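Local structure of cellobiose 2-epimerase (Spirochaeta thermophila DSM 6192, 5ZIG) at residues D138-A141 and L142-W146; A83-A86 and Y87-L90; E320-V323 and G324-A328. The protein probably catalyses the reversible epimerization of cellobiose to 4-O-beta-D-glucosyl-D-mannose, inverting the configuration at C2 of the reducing-end sugar. All coordinates share one frame; numbering follows the deposited sequence. Where two conformers were deposited one is given.

Contact 1 of 3, residues D138-A141 and L142-W146; sequences DREA and LTLAW
Arg139 and Thr143, one helical turn apart, make the polar side-chain pair of this segment. Bent at its second torsion (chi2 43°), the arginine chain crosses the threonine so that Arg139 NE comes within 3.5 Å of Thr143 OG1, which lies oblique to the guanidinium plane. The same OG1 sits beside its own backbone N and gives a weak hydrogen bond, also 3.5 Å long, to Arg139 O.

Backbone bonds run in the regular i to i+4 pattern. Thr143 N donates to Arg139 O over 3.2 Å, nearly straight at 163° and within the carbonyl plane, while Leu144 N reaches Glu140 O at 2.9 Å and Ala145 N reaches Ala141 O. Arg139 O also draws a weak bond from Leu142 N. Asp138 stands at the N-cap of helix 139-156: its OD1 accepts from Ala141 N at 3.2 Å, on the anti side of the carboxylate and somewhat out of its plane, and so occupies a first-turn N-H that has no earlier helix carbonyl to use. Helix 139-156 follows helix 119-136 in the helical-hairpin fold of the N-acylglucosamine 2-epimerase family, an (alpha/alpha)6 barrel.

Apolar contact is lighter. Glu140 and Leu144 lie side by side and point the same way, Glu140 CG 4.0 Å from Leu144 CD1, and the glutamate carboxylate hydrogen-bonds with Tyr87 OH. The methyl group of Ala141 rests on Leu129 and Tyr132 of helix 119-136, and Leu144 touches Thr91 and Tyr95.

Contact 2 of 3, residues A83-A86 and Y87-L90; sequences AGNA and YRFL
Arg88 turns back over Gly84 through two torsions: CG lies beside the backbone N (chi1 -66°), heading toward the preceding turn of the helix, and a second bend farther out (chi3 -62°) folds the guanidinium across the backbone. Gly84 O then stands 3.5 Å above the plane of the Arg88 guanidinium, over its centre, and on the same face Arg88 NH2 comes 3.4 Å from Asn85 CA. The aliphatic part of the chain follows the same route, with Arg88 CG 3.3 Å from Gly84 O. Arg88 was deposited in two conformers, so this folded-back placement describes one of the two and is to be taken with that reserve.

Beneath it, the backbone is a regular alpha-helix in the middle of helix 77-94. Arg88 N donates to Gly84 O at 2.9 Å in an almost straight bond (N-H...O 175°). Tyr87 N reaches Ala83 O at 2.7 Å, Phe89 N bonds to Asn85 O, and Leu90 N to Ala86 O. The tyrosine side chain leaves the turn, although Tyr87 CB still lies 3.3 Å from Ala83 O.

Much of the rest of this helix turn packs into the barrel of this epimerase. Tyr87 stacks on Tyr132 of helix 119-136, Ala86 and Leu90 meet helix 57-73, and the Asn85 amide is hydrogen-bonded to Gly40 N and Gln34 OE1.

In the folded conformer, Gly84 O already holds the Arg88 N-H and meets the guanidinium from above rather than through its N-H groups, so the positive charge probably adds a weak electrostatic attraction to the carbonyl without a further hydrogen bond.

Contact 3 of 3, residues E320-V323 and G324-A328; sequences EAFV and GFLNA
One face of the Phe322 ring carries the side chain of Leu326: Leu326 CD1 lies 3.7 Å above the plane of the Phe322 ring, shifted toward the rim on the CZ side, in a CH-pi contact. Trp345 also meets the Phe322 ring, with planes inclined by about 40°. The Phe325 ring lies along the preceding turn, Phe325 CE2 4.0 Å from Ala321 CB, and is met by His340.

Phe325 reaches Ala321 because its CG sits beside the backbone N (chi1 -75°), whereas Phe322 CG lies anti to the backbone N (chi1 178°), which carries its ring toward Leu326. With an alanine here in place of Phe325, the Ala321 methyl would probably lose its aromatic neighbour and a gap would be likely to open toward Met285 and Leu292.

Helix 315-332 is a buried helix of the family's (alpha/alpha)6 barrel, packed among helices 251-269, 275-294, 336-352 and 384-402. Its regular i to i+4 bonds include Gly324 N to Glu320 O at 2.8 Å, Leu326 N to Phe322 O at 3.2 Å and Asn327 N to Val323 O at 3.0 Å.

With these buried carbonyls engaged by the helix itself, Phe322 with Leu326 and Ala321 with Phe325 can form apolar pairs, while the polar ends of Glu320 and Asn327, with Val323 between them, find partners in helices 251-269 and 384-402: Trp259, His385 and Arg388 for the carboxylate, Thr262 and Arg396 for the amide.

How the contacts relate
Read from the N terminus, contact 2 comes first, in helix 77-94; contact 1 follows at the start of helix 139-156, and contact 3 lies much later, in helix 315-332. Each joins neighbouring turns of a single helix, so none closes a loop, and the three run in series without nesting or crossing. Contacts 1 and 2, with centres 13 Å apart, meet directly: the Tyr87 hydroxyl ends among Asp138, Glu140 and Ala141, linking the middle of one helix to the first turn of the other. Contact 3 lies across the chain's centre, its nearest atoms about 19 Å from contact 2 and about 21 Å from contact 1, and its side chains pack against helices 251-269, 275-294, 336-352 and 384-402.

Contact 1 of 3, residues D138-A141 and L142-W146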
loop_
_atom_site.group_PDB
_atom_site.type_symbol
_atom_site.label_atom_id
_atom_site.label_comp_id
_atom_site.label_asym_id
_atom_site.label_seq_id
_atom_site.Cartn_x
_atom_site.Cartn_y
_atom_site.Cartn_z
ATOM N N ASP A 138 19.220 5.907 10.912
ATOM C CA ASP A 138 19.591 4.692 11.646
ATOM C C ASP A 138 20.165 3.636 10.706
ATOM O O ASP A 138 19.456 3.098 9.848
ATOM C CB ASP A 138 18.382 4.126 12.390
ATOM C CG ASP A 138 18.770 3.094 13.438
ATOM O OD1 ASP A 138 19.289 2.007 13.093
ATOM O OD2 ASP A 138 18.561 3.387 14.624
ATOM N N ARG A 139 21.444 3.309 10.900
ATOM C CA ARG A 139 22.130 2.390 9.994
ATOM C C ARG A 139 21.658 0.946 10.180
ATOM O O ARG A 139 21.596 0.189 9.204
ATOM C CB ARG A 139 23.641 2.507 10.207
ATOM C CG ARG A 139 24.516 1.548 9.419
ATOM C CD ARG A 139 24.096 1.384 7.951
ATOM N NE ARG A 139 24.760 0.249 7.301
ATOM C CZ ARG A 139 26.081 0.060 7.229
ATOM N NH1 ARG A 139 26.931 0.955 7.711
ATOM N NH2 ARG A 139 26.558 -1.014 6.622
ATOM N N GLU A 140 21.306 0.545 11.404
ATOM C CA GLU A 140 20.887 -0.837 11.623
ATOM C C GLU A 140 19.584 -1.160 10.889
ATOM O O GLU A 140 19.403 -2.292 10.414
ATOM C CB GLU A 140 20.754 -1.100 13.127
ATOM C CG GLU A 140 19.865 -2.272 13.484
ATOM C CD GLU A 140 19.475 -2.271 14.948
ATOM O OE1 GLU A 140 20.374 -2.449 15.799
ATOM O OE2 GLU A 140 18.271 -2.080 15.244
ATOM N N ALA A 141 18.679 -0.177 10.768
ATOM C CA ALA A 141 17.427 -0.389 10.041
ATOM C C ALA A 141 17.682 -0.757 8.582
ATOM O O ALA A 141 16.980 -1.606 8.022
ATOM C CB ALA A 141 16.541 0.862 10.118
ATOM N N LEU A 142 18.660 -0.104 7.937
ATOM C CA LEU A 142 18.973 -0.455 6.553
ATOM C C LEU A 142 19.616 -1.838 6.466
ATOM O O LEU A 142 19.321 -2.608 5.545
ATOM C CB LEU A 142 19.878 0.608 5.913
ATOM C CG LEU A 142 20.011 0.549 4.379
ATOM C CD1 LEU A 142 18.699 0.923 3.700
ATOM C CD2 LEU A 142 21.134 1.446 3.894
ATOM N N THR A 143 20.480 -2.183 7.418
ATOM C CA THR A 143 21.050 -3.529 7.406
ATOM C C THR A 143 19.957 -4.587 7.532
ATOM O O THR A 143 19.985 -5.609 6.831
ATOM C CB THR A 143 22.093 -3.659 8.511
ATOM O OG1 THR A 143 23.179 -2.769 8.213
ATOM C CG2 THR A 143 22.630 -5.081 8.581
ATOM N N LEU A 144 18.945 -4.326 8.368
ATOM C CA LEU A 144 17.847 -5.275 8.498
ATOM C C LEU A 144 17.020 -5.352 7.221
ATOM O O LEU A 144 16.579 -6.438 6.825
ATOM C CB LEU A 144 16.976 -4.908 9.696
ATOM C CG LEU A 144 17.565 -5.448 11.001
ATOM C CD1 LEU A 144 16.969 -4.744 12.201
ATOM C CD2 LEU A 144 17.298 -6.935 11.077
ATOM N N ALA A 145 16.779 -4.225 6.565
ATOM C CA ALA A 145 16.070 -4.294 5.292
ATOM C C ALA A 145 16.853 -5.139 4.291
ATOM O O ALA A 145 16.267 -5.890 3.505
ATOM C CB ALA A 145 15.817 -2.886 4.752
ATOM N N TRP A 146 18.184 -5.067 4.346
ATOM C CA TRP A 146 19.019 -5.814 3.403
ATOM C C TRP A 146 18.999 -7.305 3.700
ATOM O O TRP A 146 18.971 -8.130 2.772
ATOM C CB TRP A 146 20.450 -5.291 3.454
ATOM C CG TRP A 146 20.704 -4.128 2.566
ATOM C CD1 TRP A 146 21.241 -2.923 2.927
ATOM C CD2 TRP A 146 20.433 -4.041 1.163
ATOM N NE1 TRP A 146 21.331 -2.096 1.830
ATOM C CE2 TRP A 146 20.837 -2.759 0.737
ATOM C CE3 TRP A 146 19.888 -4.922 0.223
ATOM C CZ2 TRP A 146 20.722 -2.349 -0.576
ATOM C CZ3 TRP A 146 19.778 -4.508 -1.078
ATOM C CH2 TRP A 146 20.190 -3.234 -1.465
#

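Contact 2 of 3, residues A83-A86 and Y87-L90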
loop_
_atom_site.group_PDB
_atom_site.type_symbol
_atom_site.label_atom_id
_atom_site.label_comp_id
_atom_site.label_asym_id
_atom_site.label_seq_id
_atom_site.Cartn_x
_atom_site.Cartn_y
_atom_site.Cartn_z
ATOM N N ALA A 83 7.864 6.928 15.196
ATOM C CA ALA A 83 8.602 6.051 14.298
ATOM C C ALA A 83 9.564 5.165 15.087
ATOM O O ALA A 83 9.591 3.947 14.899
ATOM C CB ALA A 83 9.341 6.874 13.248
ATOM N N GLY A 84 10.352 5.767 15.979
ATOM C CA GLY A 84 11.233 4.983 16.830
ATOM C C GLY A 84 10.479 3.948 17.640
ATOM O O GLY A 84 10.955 2.823 17.823
ATOM N N ASN A 85 9.286 4.311 18.130
ATOM C CA ASN A 85 8.471 3.348 18.863
ATOM C C ASN A 85 8.089 2.188 17.965
ATOM O O ASN A 85 8.219 1.020 18.345
ATOM C CB ASN A 85 7.214 4.011 19.434
ATOM C CG ASN A 85 6.268 3.002 20.077
ATOM O OD1 ASN A 85 6.705 1.996 20.650
ATOM N ND2 ASN A 85 4.973 3.257 19.982
ATOM N N ALA A 86 7.596 2.492 16.765
ATOM C CA ALA A 86 7.231 1.416 15.858
ATOM C C ALA A 86 8.453 0.614 15.442
ATOM O O ALA A 86 8.358 -0.601 15.223
ATOM C CB ALA A 86 6.513 1.980 14.637
ATOM N N TYR A 87 9.611 1.261 15.366
ATOM C CA TYR A 87 10.813 0.555 14.929
ATOM C C TYR A 87 11.282 -0.437 15.993
ATOM O O TYR A 87 11.532 -1.606 15.689
ATOM C CB TYR A 87 11.912 1.558 14.598
ATOM C CG TYR A 87 13.257 0.938 14.275
ATOM C CD1 TYR A 87 13.479 0.284 13.069
ATOM C CD2 TYR A 87 14.299 1.014 15.183
ATOM C CE1 TYR A 87 14.696 -0.260 12.781
ATOM C CE2 TYR A 87 15.524 0.457 14.913
ATOM C CZ TYR A 87 15.719 -0.176 13.712
ATOM O OH TYR A 87 16.950 -0.722 13.451
ATOM N N ARG A 88 11.405 0.022 17.244
ATOM C CA ARG A 88 11.839 -0.850 18.332
ATOM C C ARG A 88 10.934 -2.071 18.461
ATOM O O ARG A 88 11.416 -3.190 18.685
ATOM C CB ARG A 88 11.869 -0.072 19.648
ATOM C CG ARG A 88 12.919 1.030 19.702
ATOM C CD ARG A 88 12.985 1.666 21.090
ATOM N NE ARG A 88 11.726 2.314 21.451
ATOM C CZ ARG A 88 11.483 3.612 21.298
ATOM N NH1 ARG A 88 12.413 4.405 20.792
ATOM N NH2 ARG A 88 10.310 4.118 21.647
ATOM N N PHE A 89 9.617 -1.878 18.325
ATOM C CA PHE A 89 8.690 -3.003 18.405
ATOM C C PHE A 89 8.824 -3.919 17.203
ATOM O O PHE A 89 8.690 -5.144 17.333
ATOM C CB PHE A 89 7.247 -2.521 18.527
ATOM C CG PHE A 89 6.299 -3.596 18.999
ATOM C CD1 PHE A 89 6.246 -3.955 20.340
ATOM C CD2 PHE A 89 5.479 -4.260 18.099
ATOM C CE1 PHE A 89 5.380 -4.968 20.785
ATOM C CE2 PHE A 89 4.614 -5.265 18.523
ATOM C CZ PHE A 89 4.571 -5.629 19.876
ATOM N N LEU A 90 9.069 -3.343 16.025
ATOM C CA LEU A 90 9.314 -4.153 14.843
ATOM C C LEU A 90 10.558 -5.018 15.009
ATOM O O LEU A 90 10.576 -6.183 14.598
ATOM C CB LEU A 90 9.461 -3.258 13.619
ATOM C CG LEU A 90 9.770 -4.031 12.351
ATOM C CD1 LEU A 90 8.575 -4.888 11.956
ATOM C CD2 LEU A 90 10.200 -3.050 11.235
#

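Contact 3 of 3, residues E320-V323 and G324-A328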
loop_
_atom_site.group_PDB
_atom_site.type_symbol
_atom_site.label_atom_id
_atom_site.label_comp_id
_atom_site.label_asym_id
_atom_site.label_seq_id
_atom_site.Cartn_x
_atom_site.Cartn_y
_atom_site.Cartn_z
ATOM N N GLU A 320 -6.424 5.023 -3.064
ATOM C CA GLU A 320 -5.547 4.658 -4.174
ATOM C C GLU A 320 -6.081 5.167 -5.499
ATOM O O GLU A 320 -5.299 5.475 -6.403
ATOM C CB GLU A 320 -5.364 3.141 -4.240
ATOM C CG GLU A 320 -4.620 2.570 -3.056
ATOM C CD GLU A 320 -3.308 3.243 -2.865
ATOM O OE1 GLU A 320 -2.734 3.692 -3.886
ATOM O OE2 GLU A 320 -2.852 3.336 -1.707
ATOM N N ALA A 321 -7.403 5.217 -5.644
ATOM C CA ALA A 321 -7.979 5.792 -6.848
ATOM C C ALA A 321 -7.604 7.263 -6.973
ATOM O O ALA A 321 -7.349 7.745 -8.079
ATOM C CB ALA A 321 -9.492 5.599 -6.846
ATOM N N PHE A 322 -7.485 7.968 -5.846
ATOM C CA PHE A 322 -7.025 9.358 -5.876
ATOM C C PHE A 322 -5.595 9.465 -6.426
ATOM O O PHE A 322 -5.339 10.206 -7.386
ATOM C CB PHE A 322 -7.125 9.950 -4.464
ATOM C CG PHE A 322 -6.631 11.341 -4.351
ATOM C CD1 PHE A 322 -7.267 12.381 -5.049
ATOM C CD2 PHE A 322 -5.542 11.637 -3.549
ATOM C CE1 PHE A 322 -6.812 13.685 -4.942
ATOM C CE2 PHE A 322 -5.071 12.936 -3.442
ATOM C CZ PHE A 322 -5.713 13.967 -4.136
ATOM N N VAL A 323 -4.644 8.721 -5.840
ATOM C CA VAL A 323 -3.262 8.803 -6.318
ATOM C C VAL A 323 -3.173 8.322 -7.752
ATOM O O VAL A 323 -2.449 8.897 -8.574
ATOM C CB VAL A 323 -2.318 8.021 -5.394
ATOM C CG1 VAL A 323 -0.884 8.244 -5.815
ATOM C CG2 VAL A 323 -2.512 8.483 -3.964
ATOM N N GLY A 324 -3.977 7.320 -8.096
ATOM C CA GLY A 324 -3.929 6.777 -9.435
ATOM C C GLY A 324 -4.412 7.757 -10.483
ATOM O O GLY A 324 -3.869 7.810 -11.585
ATOM N N PHE A 325 -5.436 8.552 -10.151
ATOM C CA PHE A 325 -5.965 9.491 -11.124
ATOM C C PHE A 325 -5.005 10.657 -11.333
ATOM O O PHE A 325 -4.866 11.155 -12.456
ATOM C CB PHE A 325 -7.356 9.971 -10.688
ATOM C CG PHE A 325 -8.434 8.941 -10.886
ATOM C CD1 PHE A 325 -8.495 8.211 -12.066
ATOM C CD2 PHE A 325 -9.380 8.708 -9.911
ATOM C CE1 PHE A 325 -9.477 7.257 -12.260
ATOM C CE2 PHE A 325 -10.366 7.770 -10.096
ATOM C CZ PHE A 325 -10.416 7.041 -11.268
ATOM N N LEU A 326 -4.340 11.110 -10.263
ATOM C CA LEU A 326 -3.320 12.142 -10.401
ATOM C C LEU A 326 -2.164 11.656 -11.262
ATOM O O LEU A 326 -1.663 12.391 -12.138
ATOM C CB LEU A 326 -2.819 12.565 -9.029
ATOM C CG LEU A 326 -3.826 13.218 -8.070
ATOM C CD1 LEU A 326 -3.126 13.483 -6.749
ATOM C CD2 LEU A 326 -4.473 14.521 -8.640
ATOM N N ASN A 327 -1.735 10.409 -11.024
ATOM C CA ASN A 327 -0.658 9.810 -11.800
ATOM C C ASN A 327 -1.028 9.713 -13.273
ATOM O O ASN A 327 -0.184 9.917 -14.142
ATOM C CB ASN A 327 -0.340 8.416 -11.241
ATOM C CG ASN A 327 0.894 7.809 -11.868
ATOM O OD1 ASN A 327 2.011 8.271 -11.659
ATOM N ND2 ASN A 327 0.692 6.766 -12.643
ATOM N N ALA A 328 -2.282 9.356 -13.563
ATOM C CA ALA A 328 -2.714 9.198 -14.944
ATOM C C ALA A 328 -2.738 10.525 -15.690
ATOM O O ALA A 328 -2.549 10.549 -16.914
ATOM C CB ALA A 328 -4.099 8.564 -14.993
#